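Local coordinates for protein NS6 protease (Murine norovirus 1, PDB 4ASH) that probably cleaves the viral polyprotein into its mature proteins as a calicivirus cysteine protease with a trypsin-like fold, at residues Val116-Thr125 and Asn167-Pro177. The protein carries 1 engineered substitution. Residues are numbered along the deposited sequence; the frame is centred on the assembly and turned at random.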
# COMPACT_ATOMS: atom_id res chain seq x y z
N VAL A 116 -9.21 8.34 -5.98
CA VAL A 116 -7.98 7.75 -5.47
C VAL A 116 -6.80 8.16 -6.35
O VAL A 116 -6.77 7.84 -7.52
CB VAL A 116 -8.05 6.22 -5.50
CG1 VAL A 116 -6.74 5.60 -5.02
CG2 VAL A 116 -9.23 5.72 -4.66
N HIS A 117 -5.81 8.83 -5.78
CA HIS A 117 -4.58 9.04 -6.53
C HIS A 117 -3.80 7.75 -6.42
O HIS A 117 -3.50 7.30 -5.32
CB HIS A 117 -3.78 10.19 -5.93
CG HIS A 117 -4.58 11.44 -5.73
ND1 HIS A 117 -5.02 12.21 -6.78
CD2 HIS A 117 -5.05 12.03 -4.61
CE1 HIS A 117 -5.70 13.24 -6.32
NE2 HIS A 117 -5.74 13.15 -5.00
N GLY A 118 -3.50 7.13 -7.54
CA GLY A 118 -2.82 5.86 -7.47
C GLY A 118 -2.25 5.40 -8.79
O GLY A 118 -2.08 6.20 -9.72
N GLN A 119 -1.94 4.12 -8.87
CA GLN A 119 -1.36 3.55 -10.06
C GLN A 119 -2.12 2.30 -10.41
O GLN A 119 -2.39 1.47 -9.54
CB GLN A 119 0.13 3.24 -9.85
CG GLN A 119 0.87 3.00 -11.16
CD GLN A 119 2.38 3.09 -11.02
OE1 GLN A 119 2.90 3.40 -9.94
NE2 GLN A 119 3.09 2.83 -12.11
N THR A 120 -2.47 2.16 -11.68
CA THR A 120 -3.15 0.94 -12.11
C THR A 120 -2.13 -0.18 -12.22
O THR A 120 -0.92 0.06 -12.26
CB THR A 120 -3.82 1.13 -13.49
OG1 THR A 120 -2.80 1.39 -14.46
CG2 THR A 120 -4.80 2.28 -13.46
N GLY A 121 -2.62 -1.41 -12.23
CA GLY A 121 -1.76 -2.56 -12.38
C GLY A 121 -2.50 -3.71 -13.03
O GLY A 121 -3.73 -3.80 -12.95
N MET A 122 -1.75 -4.59 -13.68
CA MET A 122 -2.33 -5.77 -14.30
C MET A 122 -1.76 -7.02 -13.65
O MET A 122 -0.56 -7.28 -13.75
CB MET A 122 -2.03 -5.77 -15.81
CG MET A 122 -2.53 -6.98 -16.57
SD MET A 122 -1.97 -7.02 -18.30
CE MET A 122 -0.19 -7.20 -18.09
N LEU A 123 -2.60 -7.77 -12.95
CA LEU A 123 -2.16 -9.02 -12.34
C LEU A 123 -1.73 -9.98 -13.45
O LEU A 123 -2.41 -10.11 -14.46
CB LEU A 123 -3.28 -9.62 -11.49
CG LEU A 123 -3.69 -8.88 -10.21
CD1 LEU A 123 -4.83 -9.62 -9.51
CD2 LEU A 123 -2.51 -8.73 -9.25
N LEU A 124 -0.59 -10.64 -13.27
CA LEU A 124 -0.01 -11.46 -14.33
C LEU A 124 -0.62 -12.85 -14.35
O LEU A 124 -0.65 -13.50 -15.40
CB LEU A 124 1.51 -11.54 -14.21
CG LEU A 124 2.26 -10.22 -14.36
CD1 LEU A 124 3.76 -10.44 -14.45
CD2 LEU A 124 1.75 -9.49 -15.59
N THR A 125 -1.10 -13.31 -13.20
CA THR A 125 -1.76 -14.61 -13.10
C THR A 125 -3.27 -14.46 -13.05
O THR A 125 -3.97 -14.73 -14.04
CB THR A 125 -1.30 -15.40 -11.87
OG1 THR A 125 -1.41 -14.58 -10.70
CG2 THR A 125 0.14 -15.84 -12.01
N ASN A 167 -8.01 -8.82 -14.41
CA ASN A 167 -6.79 -8.71 -13.63
C ASN A 167 -6.35 -7.29 -13.28
O ASN A 167 -5.20 -7.06 -12.94
CB ASN A 167 -5.66 -9.49 -14.31
CG ASN A 167 -5.96 -10.98 -14.40
OD1 ASN A 167 -7.08 -11.42 -14.15
ND2 ASN A 167 -4.95 -11.77 -14.77
N THR A 168 -7.28 -6.34 -13.33
CA THR A 168 -6.95 -4.95 -13.00
C THR A 168 -6.99 -4.71 -11.50
O THR A 168 -7.96 -5.06 -10.83
CB THR A 168 -7.91 -3.97 -13.68
OG1 THR A 168 -7.86 -4.15 -15.10
CG2 THR A 168 -7.53 -2.52 -13.33
N VAL A 169 -5.92 -4.12 -10.97
CA VAL A 169 -5.85 -3.73 -9.57
C VAL A 169 -5.42 -2.26 -9.50
O VAL A 169 -4.91 -1.71 -10.48
CB VAL A 169 -4.86 -4.60 -8.77
CG1 VAL A 169 -5.40 -6.02 -8.63
CG2 VAL A 169 -3.50 -4.62 -9.46
N ILE A 170 -5.66 -1.62 -8.35
CA ILE A 170 -5.24 -0.24 -8.12
C ILE A 170 -4.48 -0.16 -6.82
O ILE A 170 -4.95 -0.65 -5.79
CB ILE A 170 -6.46 0.72 -7.98
CG1 ILE A 170 -7.43 0.56 -9.16
CG2 ILE A 170 -5.98 2.18 -7.80
CD1 ILE A 170 -6.83 0.92 -10.54
N ALA A 171 -3.30 0.45 -6.86
CA ALA A 171 -2.56 0.77 -5.66
C ALA A 171 -2.71 2.26 -5.42
O ALA A 171 -2.52 3.07 -6.33
CB ALA A 171 -1.09 0.42 -5.83
N ALA A 172 -3.08 2.64 -4.20
CA ALA A 172 -3.06 4.05 -3.83
C ALA A 172 -1.62 4.44 -3.56
O ALA A 172 -0.86 3.66 -2.98
CB ALA A 172 -3.94 4.29 -2.62
N THR A 173 -1.24 5.63 -4.02
CA THR A 173 0.10 6.16 -3.77
C THR A 173 0.02 7.41 -2.92
O THR A 173 -1.06 7.98 -2.72
CB THR A 173 0.82 6.46 -5.09
OG1 THR A 173 0.07 7.41 -5.84
CG2 THR A 173 0.96 5.18 -5.91
N HIS A 174 1.16 7.87 -2.41
CA HIS A 174 1.15 8.90 -1.38
C HIS A 174 1.05 10.35 -1.87
O HIS A 174 0.63 11.24 -1.12
CB HIS A 174 2.37 8.75 -0.45
CG HIS A 174 3.65 9.25 -1.05
ND1 HIS A 174 3.95 10.59 -1.15
CD2 HIS A 174 4.72 8.59 -1.55
CE1 HIS A 174 5.15 10.73 -1.70
NE2 HIS A 174 5.64 9.53 -1.94
N GLY A 175 1.43 10.58 -3.11
CA GLY A 175 1.52 11.95 -3.61
C GLY A 175 0.40 12.35 -4.55
O GLY A 175 -0.41 11.51 -4.99
N GLU A 176 0.34 13.64 -4.84
CA GLU A 176 -0.49 14.13 -5.93
C GLU A 176 0.43 14.52 -7.06
O GLU A 176 1.52 15.05 -6.84
CB GLU A 176 -1.36 15.31 -5.49
CG GLU A 176 -2.52 14.90 -4.63
CD GLU A 176 -3.60 15.96 -4.54
OE1 GLU A 176 -4.37 16.11 -5.51
OE2 GLU A 176 -3.68 16.63 -3.48
N PRO A 177 -0.01 14.26 -8.29
CA PRO A 177 0.75 14.27 -9.54
C PRO A 177 1.22 15.65 -9.96
O PRO A 177 0.49 16.63 -9.84
CB PRO A 177 -0.28 13.77 -10.58
CG PRO A 177 -1.59 14.12 -9.98
CD PRO A 177 -1.41 13.87 -8.51
O HOH W 1 -0.39 8.51 -8.73
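This antiparallel strand pair belongs to the C-terminal beta-barrel of the trypsin-like (chymotrypsin) fold, where 168-172 is hydrogen-bonded along 116-123 and pairs on its other edge with strand 152-162. Q119-A171 and G121-V169 are the hydrogen-bonded pairs, each with two backbone bonds; Q119 N reaches A171 O at 2.8 Å, and G121 N meets V169 O less straight, at 133°. Just past the strand, T173 N still donates to H117 O.

The two sheet faces carry different things. T120 and I170 share one face, where I170 CD1 comes within 3.8 Å of T120 CG2. On the opposite face V169 points toward the barrel interior, among V101, Y145 and H159; its CG2 packs over the backbone of G121, which has no side chain there, while its CG1, set anti to the carbonyl carbon (chi1 -69°), touches L123 CG at 3.7 Å. The amide end of Q119, on this same face, looks elsewhere, bonding G104 O and C79 N. At G118 the strands come close, CA to CA of A172 in 4.1 Å, and a water links G118 O to T173 OG1, accepting from the hydroxyl and donating to the carbonyl.

Beyond the strand, E176 lies over one face of the H117 imidazole: its CG is 3.8 Å from the ring centroid, a CH-pi contact displaced toward the rim, and the carboxylate plane is turned 30° from the ring.

The far end is closed by N167. Its backbone O takes a nearly straight bond from L123 N, lying in the carbonyl plane, and its side chain turns back to the same residue: ND2 donates to L123 O at 3.1 Å from above that carbonyl's plane, and more weakly to T125 O.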